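PDB 3OFT: cytochrome P450 from Novosphingobium aromaticivorans, which belongs to the cytochrome P450 family and binds a haem group (protoporphyrin IX with iron) in the interior of its single chain. Local coordinates for residues L33-L39 with I50-V56; P279-R285 with L303-V309. All blocks are in the same frame, centred on the assembly; numbering follows the deposited sequence.

Contact 1 (L33-L39 with I50-V56)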
ATOM      1  N   LEU A  33      -2.995 -13.529  16.056  1.00 13.58           N
ATOM      2  CA  LEU A  33      -1.880 -14.438  15.805  1.00 13.84           C
ATOM      3  C   LEU A  33      -0.696 -14.259  16.755  1.00 13.69           C
ATOM      4  O   LEU A  33       0.144 -15.136  16.854  1.00 14.66           O
ATOM      5  CB  LEU A  33      -1.381 -14.351  14.340  1.00 13.98           C
ATOM      6  CG  LEU A  33      -2.291 -14.891  13.230  1.00 14.09           C
ATOM      7  CD1 LEU A  33      -1.579 -14.709  11.869  1.00 13.49           C
ATOM      8  CD2 LEU A  33      -2.602 -16.373  13.467  1.00 14.56           C
ATOM      9  N   LEU A  34      -0.591 -13.103  17.407  1.00 14.05           N
ATOM     10  CA  LEU A  34       0.477 -12.892  18.377  1.00 16.68           C
ATOM     11  C   LEU A  34       0.361 -13.818  19.610  1.00 18.02           C
ATOM     12  O   LEU A  34       1.357 -14.006  20.372  1.00 18.82           O
ATOM     13  CB  LEU A  34       0.446 -11.440  18.839  1.00 16.17           C
ATOM     14  CG  LEU A  34       1.323 -10.405  18.118  1.00 18.55           C
ATOM     15  CD1 LEU A  34       2.045 -10.801  16.879  1.00 14.01           C
ATOM     16  CD2 LEU A  34       0.745  -8.929  18.104  1.00 16.31           C
ATOM     17  N   ASP A  35      -0.824 -14.389  19.795  1.00 19.59           N
ATOM     18  CA  ASP A  35      -1.063 -15.360  20.888  1.00 22.06           C
ATOM     19  C   ASP A  35      -0.586 -16.788  20.595  1.00 22.00           C
ATOM     20  O   ASP A  35      -0.691 -17.683  21.460  1.00 22.88           O
ATOM     21  CB  ASP A  35      -2.543 -15.399  21.277  1.00 22.97           C
ATOM     22  CG  ASP A  35      -3.072 -14.044  21.724  1.00 29.79           C
ATOM     23  OD1 ASP A  35      -4.315 -13.861  21.707  1.00 34.50           O
ATOM     24  OD2 ASP A  35      -2.254 -13.157  22.061  1.00 33.59           O
ATOM     25  N   GLY A  36      -0.074 -17.022  19.388  1.00 21.12           N
ATOM     26  CA  GLY A  36       0.409 -18.353  19.013  1.00 19.12           C
ATOM     27  C   GLY A  36       1.857 -18.366  18.619  1.00 18.44           C
ATOM     28  O   GLY A  36       2.571 -17.411  18.875  1.00 18.69           O
ATOM     29  N   PRO A  37       2.317 -19.459  17.969  1.00 17.92           N
ATOM     30  CA  PRO A  37       3.678 -19.568  17.457  1.00 17.05           C
ATOM     31  C   PRO A  37       4.031 -18.413  16.473  1.00 16.91           C
ATOM     32  O   PRO A  37       3.140 -17.871  15.812  1.00 16.64           O
ATOM     33  CB  PRO A  37       3.673 -20.924  16.741  1.00 17.47           C
ATOM     34  CG  PRO A  37       2.510 -21.695  17.348  1.00 17.37           C
ATOM     35  CD  PRO A  37       1.500 -20.652  17.677  1.00 17.59           C
ATOM     36  N   GLY A  38       5.302 -18.039  16.418  1.00 15.87           N
ATOM     37  CA  GLY A  38       5.760 -16.918  15.595  1.00 15.51           C
ATOM     38  C   GLY A  38       5.833 -17.217  14.110  1.00 15.02           C
ATOM     39  O   GLY A  38       6.109 -16.319  13.309  1.00 15.02           O
ATOM     40  N   LEU A  39       5.618 -18.482  13.746  1.00 13.37           N
ATOM     41  CA  LEU A  39       5.575 -18.917  12.330  1.00 13.40           C
ATOM     42  C   LEU A  39       4.626 -20.092  12.268  1.00 13.26           C
ATOM     43  O   LEU A  39       4.883 -21.119  12.923  1.00 15.07           O
ATOM     44  CB  LEU A  39       6.980 -19.289  11.825  1.00 13.78           C
ATOM     45  CG  LEU A  39       7.279 -19.560  10.354  1.00 14.97           C
ATOM     46  CD1 LEU A  39       6.707 -18.489   9.420  1.00 13.19           C
ATOM     47  CD2 LEU A  39       8.814 -19.652  10.150  1.00 15.81           C
ATOM     48  N   ILE A  50       2.668 -18.410   7.513  1.00  9.19           N
ATOM     49  CA  ILE A  50       2.371 -17.022   7.875  1.00 10.94           C
ATOM     50  C   ILE A  50       3.353 -16.595   8.979  1.00 11.29           C
ATOM     51  O   ILE A  50       3.467 -17.274  10.037  1.00 11.53           O
ATOM     52  CB  ILE A  50       0.923 -16.795   8.398  1.00 10.73           C
ATOM     53  CG1 ILE A  50      -0.147 -17.183   7.371  1.00 10.46           C
ATOM     54  CG2 ILE A  50       0.774 -15.334   8.851  1.00 11.34           C
ATOM     55  CD1 ILE A  50      -1.620 -17.306   7.934  1.00  8.87           C
ATOM     56  N   ALA A  51       4.068 -15.491   8.761  1.00 10.96           N
ATOM     57  CA  ALA A  51       4.959 -14.988   9.806  1.00 11.30           C
ATOM     58  C   ALA A  51       4.073 -14.267  10.829  1.00 12.67           C
ATOM     59  O   ALA A  51       3.286 -13.421  10.446  1.00 13.38           O
ATOM     60  CB  ALA A  51       5.993 -14.069   9.230  1.00 11.77           C
ATOM     61  N   ALA A  52       4.194 -14.622  12.115  1.00 13.67           N
ATOM     62  CA  ALA A  52       3.201 -14.255  13.113  1.00 14.31           C
ATOM     63  C   ALA A  52       3.811 -13.623  14.360  1.00 14.54           C
ATOM     64  O   ALA A  52       3.191 -13.594  15.415  1.00 16.93           O
ATOM     65  CB  ALA A  52       2.335 -15.478  13.475  1.00 14.08           C
ATOM     66  N   ARG A  53       5.032 -13.138  14.231  1.00 14.69           N
ATOM     67  CA  ARG A  53       5.673 -12.374  15.313  1.00 14.09           C
ATOM     68  C   ARG A  53       6.601 -11.392  14.665  1.00 12.65           C
ATOM     69  O   ARG A  53       7.207 -11.679  13.610  1.00 10.95           O
ATOM     70  CB  ARG A  53       6.482 -13.304  16.226  1.00 13.96           C
ATOM     71  CG  ARG A  53       6.990 -12.643  17.536  1.00 18.73           C
ATOM     72  CD  ARG A  53       8.376 -13.222  17.863  1.00 25.24           C
ATOM     73  NE  ARG A  53       8.217 -14.633  18.054  1.00 25.30           N
ATOM     74  CZ  ARG A  53       9.081 -15.588  17.757  1.00 23.85           C
ATOM     75  NH1 ARG A  53      10.275 -15.356  17.234  1.00 26.29           N
ATOM     76  NH2 ARG A  53       8.707 -16.809  18.008  1.00 24.85           N
ATOM     77  N   GLY A  54       6.749 -10.234  15.312  1.00 11.86           N
ATOM     78  CA  GLY A  54       7.483  -9.127  14.723  1.00 12.72           C
ATOM     79  C   GLY A  54       8.852  -9.460  14.191  1.00 13.32           C
ATOM     80  O   GLY A  54       9.185  -9.071  13.084  1.00 12.05           O
ATOM     81  N   ASP A  55       9.678 -10.128  14.989  1.00 13.23           N
ATOM     82  CA  ASP A  55      11.058 -10.373  14.558  1.00 14.71           C
ATOM     83  C   ASP A  55      11.140 -11.314  13.351  1.00 13.57           C
ATOM     84  O   ASP A  55      12.025 -11.162  12.517  1.00 15.26           O
ATOM     85  CB  ASP A  55      11.934 -10.938  15.689  1.00 15.81           C
ATOM     86  CG  ASP A  55      11.385 -12.219  16.267  1.00 20.10           C
ATOM     87  OD1 ASP A  55      10.237 -12.203  16.732  1.00 26.88           O
ATOM     88  OD2 ASP A  55      12.087 -13.254  16.280  1.00 27.45           O
ATOM     89  N   VAL A  56      10.193 -12.251  13.253  1.00 12.49           N
ATOM     90  CA  VAL A  56      10.117 -13.195  12.135  1.00 11.06           C
ATOM     91  C   VAL A  56       9.674 -12.467  10.867  1.00 10.23           C
ATOM     92  O   VAL A  56      10.295 -12.613   9.826  1.00 10.13           O
ATOM     93  CB  VAL A  56       9.171 -14.395  12.474  1.00 11.41           C
ATOM     94  CG1 VAL A  56       9.104 -15.373  11.297  1.00 11.92           C
ATOM     95  CG2 VAL A  56       9.701 -15.124  13.737  1.00 12.16           C
TER
HETATM   96  O   HOH W   1       3.626 -15.018  17.588  1.00 17.47           O
HETATM   97  O   HOH W   2       5.481 -16.488  19.202  1.00 34.74           O
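Arg-53 lies along the backbone of Gly-38, a residue with no side chain to stand in its way. Its CB meets Gly-38 CA at 3.7 Å. With CG anti to the backbone N (chi1 -170°) and bends at chi2 and chi3, the chain turns so that the guanidinium comes back to the same glycine: NE and CZ pass it at a slant, and NH2 sits 3.8 Å from Gly-38 CA. At the tip the two terminal nitrogens part. NH1 makes a salt bridge to Asp-55 OD2 at 2.9 Å, the oxygen lying in the guanidinium plane and using its syn lone pair, while NH2 forms a salt bridge with Asp-294 and a weak bond to a water that also donates to Gly-36 O.

Between the two backbones, Ala-52 N donates to Gly-38 O at 2.8 Å (N-H...O 163°), approaching from above the carbonyl plane. A second water donates to both Gly-36 O and Ala-52 O. The apolar side is built by Ala-52 CB, 4.0 Å from Leu-33 CB, and by the side chains of Leu-33 and Ile-50, which cross at about a right angle, with Leu-33 CD1 against Ile-50 CG2. Leu-39 CD1 reaches over to Ile-50 O at 3.5 Å.

Leu-39 and Ala-51 form an antiparallel non-hydrogen-bonded pair at the open end of the beta hairpin of strands 39-42 and 48-51, and Arg-53 is the N-cap residue of helix 54-62. The approach to the hairpin is thus joined to its exit by one direct backbone bond, a bridging water and apolar contacts, while two carboxylates, Asp-55 and Asp-294, probably balance the arginine's charge.

Contact 2 (P279-R285 with L303-V309). With HEM (protoporphyrin IX containing Fe), chain D; HX2 ((2R,5R)-hexane-2,5-diol), chain E.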
ATOM      1  N   PRO A 279      -0.626   0.152   9.552  1.00  8.40           N
ATOM      2  CA  PRO A 279      -0.172  -0.530   8.353  1.00  8.22           C
ATOM      3  C   PRO A 279      -1.144  -1.637   7.949  1.00  8.57           C
ATOM      4  O   PRO A 279      -1.659  -2.384   8.826  1.00 10.20           O
ATOM      5  CB  PRO A 279       1.175  -1.136   8.799  1.00  8.54           C
ATOM      6  CG  PRO A 279       0.898  -1.529  10.278  1.00  8.45           C
ATOM      7  CD  PRO A 279       0.160  -0.250  10.744  1.00  8.66           C
ATOM      8  N   THR A 280      -1.382  -1.791   6.653  1.00  7.45           N
ATOM      9  CA  THR A 280      -2.342  -2.815   6.237  1.00  8.27           C
ATOM     10  C   THR A 280      -1.839  -3.643   5.071  1.00  8.39           C
ATOM     11  O   THR A 280      -2.640  -4.379   4.456  1.00  9.08           O
ATOM     12  CB  THR A 280      -3.707  -2.208   5.887  1.00  7.40           C
ATOM     13  OG1 THR A 280      -3.594  -1.318   4.761  1.00  7.54           O
ATOM     14  CG2 THR A 280      -4.364  -1.486   7.131  1.00  8.70           C
ATOM     15  N   VAL A 281      -0.546  -3.489   4.747  1.00  7.38           N
ATOM     16  CA  VAL A 281       0.019  -4.208   3.603  1.00  7.67           C
ATOM     17  C   VAL A 281       0.633  -5.545   4.035  1.00  7.95           C
ATOM     18  O   VAL A 281       1.354  -5.601   5.037  1.00  8.03           O
ATOM     19  CB  VAL A 281       0.970  -3.320   2.710  1.00  7.00           C
ATOM     20  CG1 VAL A 281       1.474  -4.162   1.543  1.00  6.50           C
ATOM     21  CG2 VAL A 281       0.181  -2.084   2.125  1.00  6.65           C
ATOM     22  N   ALA A 282       0.296  -6.624   3.323  1.00  7.05           N
ATOM     23  CA  ALA A 282       0.973  -7.924   3.514  1.00  7.39           C
ATOM     24  C   ALA A 282       1.497  -8.395   2.181  1.00  7.77           C
ATOM     25  O   ALA A 282       0.893  -8.058   1.130  1.00  9.35           O
ATOM     26  CB  ALA A 282       0.006  -9.006   4.127  1.00  6.83           C
ATOM     27  N   VAL A 283       2.620  -9.134   2.200  1.00  6.71           N
ATOM     28  CA  VAL A 283       3.238  -9.604   0.961  1.00  6.92           C
ATOM     29  C   VAL A 283       3.488 -11.099   0.984  1.00  7.24           C
ATOM     30  O   VAL A 283       3.567 -11.722   2.064  1.00  7.13           O
ATOM     31  CB  VAL A 283       4.576  -8.891   0.652  1.00  7.39           C
ATOM     32  CG1 VAL A 283       4.354  -7.373   0.500  1.00  8.57           C
ATOM     33  CG2 VAL A 283       5.672  -9.247   1.718  1.00  7.72           C
ATOM     34  N   SER A 284       3.681 -11.661  -0.206  1.00  6.71           N
ATOM     35  CA  SER A 284       4.009 -13.103  -0.325  1.00  8.16           C
ATOM     36  C   SER A 284       5.438 -13.312  -0.802  1.00  7.50           C
ATOM     37  O   SER A 284       5.998 -12.451  -1.503  1.00  6.75           O
ATOM     38  CB  SER A 284       3.045 -13.780  -1.315  1.00  8.70           C
ATOM     39  OG  SER A 284       1.693 -13.675  -0.886  1.00 11.63           O
ATOM     40  N   ARG A 285       6.051 -14.438  -0.417  1.00  7.20           N
ATOM     41  CA  ARG A 285       7.349 -14.822  -0.990  1.00  7.87           C
ATOM     42  C   ARG A 285       7.316 -16.297  -1.285  1.00  8.95           C
ATOM     43  O   ARG A 285       6.564 -17.018  -0.641  1.00  9.55           O
ATOM     44  CB  ARG A 285       8.482 -14.607   0.047  1.00  8.05           C
ATOM     45  CG  ARG A 285       8.690 -13.130   0.519  1.00  6.97           C
ATOM     46  CD  ARG A 285       9.197 -12.300  -0.663  1.00  7.20           C
ATOM     47  NE  ARG A 285       9.648 -10.960  -0.226  1.00  5.20           N
ATOM     48  CZ  ARG A 285       8.996  -9.840  -0.470  1.00  4.01           C
ATOM     49  NH1 ARG A 285       7.830  -9.816  -1.126  1.00  2.95           N
ATOM     50  NH2 ARG A 285       9.544  -8.693  -0.081  1.00  7.50           N
ATOM     51  N   LEU A 303       5.426 -21.349   0.084  1.00  9.62           N
ATOM     52  CA  LEU A 303       5.053 -19.911   0.137  1.00 10.85           C
ATOM     53  C   LEU A 303       5.007 -19.393   1.575  1.00 10.63           C
ATOM     54  O   LEU A 303       4.666 -20.140   2.501  1.00  9.35           O
ATOM     55  CB  LEU A 303       3.690 -19.677  -0.522  1.00 10.99           C
ATOM     56  CG  LEU A 303       3.544 -19.393  -2.031  1.00 17.55           C
ATOM     57  CD1 LEU A 303       4.707 -19.846  -2.896  1.00 20.13           C
ATOM     58  CD2 LEU A 303       2.164 -19.841  -2.565  1.00 19.52           C
ATOM     59  N   VAL A 304       5.365 -18.119   1.737  1.00 10.06           N
ATOM     60  CA  VAL A 304       5.416 -17.448   3.033  1.00 11.43           C
ATOM     61  C   VAL A 304       4.655 -16.117   2.931  1.00 10.31           C
ATOM     62  O   VAL A 304       4.891 -15.349   1.987  1.00 10.22           O
ATOM     63  CB  VAL A 304       6.874 -17.116   3.447  1.00 12.89           C
ATOM     64  CG1 VAL A 304       6.884 -16.562   4.873  1.00 15.02           C
ATOM     65  CG2 VAL A 304       7.787 -18.358   3.291  1.00 17.30           C
ATOM     66  N   TYR A 305       3.744 -15.867   3.866  1.00  8.36           N
ATOM     67  CA  TYR A 305       2.953 -14.623   3.852  1.00  8.08           C
ATOM     68  C   TYR A 305       3.423 -13.751   5.016  1.00  9.10           C
ATOM     69  O   TYR A 305       3.566 -14.246   6.156  1.00  8.38           O
ATOM     70  CB  TYR A 305       1.472 -14.950   4.016  1.00  7.47           C
ATOM     71  CG  TYR A 305       0.521 -13.848   3.601  1.00  9.99           C
ATOM     72  CD1 TYR A 305      -0.204 -13.148   4.556  1.00  8.87           C
ATOM     73  CD2 TYR A 305       0.382 -13.494   2.252  1.00  8.96           C
ATOM     74  CE1 TYR A 305      -1.100 -12.148   4.174  1.00 10.80           C
ATOM     75  CE2 TYR A 305      -0.498 -12.484   1.865  1.00  7.33           C
ATOM     76  CZ  TYR A 305      -1.225 -11.824   2.838  1.00 12.55           C
ATOM     77  OH  TYR A 305      -2.115 -10.842   2.473  1.00 11.64           O
ATOM     78  N   LEU A 306       3.654 -12.471   4.730  1.00  8.22           N
ATOM     79  CA  LEU A 306       4.283 -11.544   5.667  1.00  7.83           C
ATOM     80  C   LEU A 306       3.402 -10.317   5.889  1.00  7.85           C
ATOM     81  O   LEU A 306       3.362  -9.439   5.033  1.00  7.88           O
ATOM     82  CB  LEU A 306       5.636 -11.079   5.108  1.00  7.57           C
ATOM     83  CG  LEU A 306       6.619 -12.156   4.688  1.00  7.80           C
ATOM     84  CD1 LEU A 306       7.866 -11.506   4.125  1.00 10.54           C
ATOM     85  CD2 LEU A 306       6.991 -13.073   5.883  1.00  7.67           C
ATOM     86  N   PRO A 307       2.734 -10.231   7.054  1.00  8.40           N
ATOM     87  CA  PRO A 307       1.904  -9.094   7.359  1.00  8.03           C
ATOM     88  C   PRO A 307       2.673  -8.005   8.087  1.00  8.58           C
ATOM     89  O   PRO A 307       3.144  -8.216   9.191  1.00  9.64           O
ATOM     90  CB  PRO A 307       0.817  -9.680   8.244  1.00  8.15           C
ATOM     91  CG  PRO A 307       1.498 -10.811   8.966  1.00  7.71           C
ATOM     92  CD  PRO A 307       2.557 -11.328   8.028  1.00  8.36           C
ATOM     93  N   SER A 308       2.758  -6.825   7.490  1.00  7.57           N
ATOM     94  CA  SER A 308       3.479  -5.721   8.152  1.00  8.40           C
ATOM     95  C   SER A 308       2.895  -5.344   9.525  1.00  8.57           C
ATOM     96  O   SER A 308       3.664  -4.957  10.407  1.00  7.77           O
ATOM     97  CB  SER A 308       3.574  -4.480   7.258  1.00  9.18           C
ATOM     98  OG  SER A 308       2.270  -3.997   6.968  1.00  7.96           O
ATOM     99  N   VAL A 309       1.583  -5.503   9.711  1.00  7.58           N
ATOM    100  CA  VAL A 309       0.920  -5.172  10.984  1.00  8.54           C
ATOM    101  C   VAL A 309       1.546  -5.956  12.159  1.00  9.63           C
ATOM    102  O   VAL A 309       1.645  -5.425  13.251  1.00 10.33           O
ATOM    103  CB  VAL A 309      -0.636  -5.373  10.926  1.00  7.95           C
ATOM    104  CG1 VAL A 309      -0.980  -6.859  10.746  1.00  7.59           C
ATOM    105  CG2 VAL A 309      -1.352  -4.773  12.200  1.00  8.34           C
TER
HETATM  106  CHA HEM D 417       6.743  -1.654  -2.863  1.00  2.48           C
HETATM  107  CHB HEM D 417       3.627  -0.247   0.603  1.00  5.96           C
HETATM  108  CHC HEM D 417       2.628   3.728  -1.948  1.00  5.36           C
HETATM  109  CHD HEM D 417       4.866   1.832  -5.757  1.00  8.21           C
HETATM  110  C1A HEM D 417       6.032  -1.563  -1.680  1.00  5.58           C
HETATM  111  C2A HEM D 417       6.169  -2.477  -0.571  1.00  5.46           C
HETATM  112  C3A HEM D 417       5.331  -2.116   0.394  1.00  4.72           C
HETATM  113  C4A HEM D 417       4.582  -0.953  -0.086  1.00  6.21           C
HETATM  114  CMA HEM D 417       5.149  -2.876   1.732  1.00  5.72           C
HETATM  115  CAA HEM D 417       7.177  -3.660  -0.493  1.00  6.43           C
HETATM  116  CBA HEM D 417       6.567  -4.836  -1.223  1.00  6.68           C
HETATM  117  CGA HEM D 417       7.425  -6.088  -1.116  1.00  6.78           C
HETATM  118  O1A HEM D 417       7.083  -7.103  -1.800  1.00  7.91           O
HETATM  119  O2A HEM D 417       8.454  -6.142  -0.371  1.00  8.19           O
HETATM  120  C1B HEM D 417       3.079   0.974   0.232  1.00  5.61           C
HETATM  121  C2B HEM D 417       2.205   1.790   1.035  1.00  4.66           C
HETATM  122  C3B HEM D 417       1.942   2.894   0.307  1.00  5.25           C
HETATM  123  C4B HEM D 417       2.643   2.784  -0.957  1.00  5.27           C
HETATM  124  CMB HEM D 417       1.719   1.409   2.445  1.00  3.95           C
HETATM  125  CAB HEM D 417       1.059   4.112   0.592  1.00  8.63           C
HETATM  126  CBB HEM D 417       0.313   4.242   1.704  1.00 14.94           C
HETATM  127  C1C HEM D 417       3.124   3.620  -3.214  1.00  7.61           C
HETATM  128  C2C HEM D 417       3.070   4.624  -4.268  1.00  8.68           C
HETATM  129  C3C HEM D 417       3.681   4.052  -5.344  1.00 12.06           C
HETATM  130  C4C HEM D 417       4.204   2.761  -4.962  1.00  7.84           C
HETATM  131  CMC HEM D 417       2.384   6.021  -4.140  1.00 10.19           C
HETATM  132  CAC HEM D 417       3.969   4.616  -6.757  1.00 14.60           C
HETATM  133  CBC HEM D 417       3.169   5.492  -7.355  1.00 21.62           C
HETATM  134  C1D HEM D 417       5.589   0.765  -5.334  1.00  6.67           C
HETATM  135  C2D HEM D 417       6.454  -0.025  -6.199  1.00  7.59           C
HETATM  136  C3D HEM D 417       7.062  -1.070  -5.282  1.00  4.94           C
HETATM  137  C4D HEM D 417       6.497  -0.868  -3.977  1.00  5.27           C
HETATM  138  CMD HEM D 417       6.745   0.204  -7.725  1.00  5.24           C
HETATM  139  CAD HEM D 417       8.081  -2.150  -5.747  1.00  6.71           C
HETATM  140  CBD HEM D 417       9.458  -1.667  -5.259  1.00  5.13           C
HETATM  141  CGD HEM D 417      10.428  -2.817  -5.546  1.00  9.47           C
HETATM  142  O1D HEM D 417      10.015  -3.973  -5.775  1.00  7.95           O
HETATM  143  O2D HEM D 417      11.646  -2.616  -5.498  1.00 11.02           O
HETATM  144  NA  HEM D 417       5.060  -0.620  -1.341  1.00  6.44           N
HETATM  145  NB  HEM D 417       3.350   1.645  -0.943  1.00  5.60           N
HETATM  146  NC  HEM D 417       3.858   2.532  -3.660  1.00  7.35           N
HETATM  147  ND  HEM D 417       5.622   0.228  -4.052  1.00  4.72           N
HETATM  148 FE   HEM D 417       4.532   0.985  -2.474  1.00  8.33          FE
HETATM  149  C1  HX2 E 397       0.508  -7.972  -3.911  1.00 24.72           C
HETATM  150  O1  HX2 E 397       0.552  -8.572  -1.539  1.00 18.01           O
HETATM  151  C2  HX2 E 397       0.372  -7.477  -2.464  1.00 24.86           C
HETATM  152  O2  HX2 E 397       1.550  -2.796  -3.520  1.00 17.45           O
HETATM  153  C3  HX2 E 397       1.275  -6.287  -2.129  1.00 22.16           C
HETATM  154  C4  HX2 E 397       1.085  -5.103  -3.094  1.00 17.53           C
HETATM  155  C5  HX2 E 397       1.631  -3.793  -2.510  1.00 17.46           C
HETATM  156  C6  HX2 E 397       3.108  -3.961  -2.097  1.00 16.61           C
HETATM  157  O   HOH W   3       1.877  -1.719   5.410  1.00  7.58           O
HETATM  158  O   HOH W   4      -0.297  -6.243   7.431  1.00  8.25           O
HETATM  159  O   HOH W   5       2.704  -0.265  -3.376  1.00 12.50           O
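Tyr-305 and Ser-284 sit side by side on one face of an antiparallel strand pair, with Ser-284 OG at the edge of the phenol ring, in its plane and 3.4 Å from Tyr-305 CD2. The ring takes this course because its CG is anti to the backbone N (chi1 -162°), which carries it across toward strand 282-285. Ala-282 CB meets its other end obliquely, 3.3 Å from Tyr-305 CE1, and the hydroxyl is hydrogen-bonded to Asn-383.

The opposite face carries Val-283, Arg-285, Val-304 and Leu-306. Val-283 CG2 rests against Leu-306 CB, whereas its CG1 turns to the haem propionate, 3.6 Å from HEM O1A. Arg-285 crosses Leu-306 at about a right angle and bends at chi2 (-67°), presenting its guanidinium edge-on to the carboxylate. NH1 donates to HEM O1A at 2.9 Å and NH2 to HEM O2A at 2.8 Å, the second nearly straight at 169°. NH1 also reaches Ser-284 O, from above its carbonyl plane.

Backbone bonds at the Val-283/Leu-306 and Arg-285/Val-304 pairs join the strands. Where they end, Val-281 O accepts from Ser-308 N and, on a lone pair, from Ser-308 OG at 2.7 Å. Val-281 CG2 packs on a haem methyl, 3.8 Å from HEM CMB, and Ala-282 O accepts from HX2 O1 at 2.7 Å.

Trp-61 packs on Val-283, Arg-285 and Leu-306 and is itself hydrogen-bonded to the haem, as are Arg-98 and His-343. Segment 279-285 therefore lines both the haem and hexanediol pockets, with strand 303-307 paired to it, and the paired bonds of Arg-285 fix the rotation of a propionate whose negative charge it probably offsets.

Overall arrangement
Contact 1 closes before contact 2 opens along the chain, and their centres lie 12 Å apart on the same side of the chain's centre. Both reach the mixed sheet, in which strand 48-51 runs beside and parallel to strand 303-307, with strand 282-287 next across. A probable hydrogen bond from Ala-51 N to Tyr-305 O, 2.9 Å long, joins them, and Ala-51 CB packs on Leu-306 CD2. Helix 54-62, which starts within contact 1, brings Trp-61 over contact 2. The sheet thus leads from the hairpin of contact 1, farther from the chain's centre, to the strand of contact 2 that borders the haem.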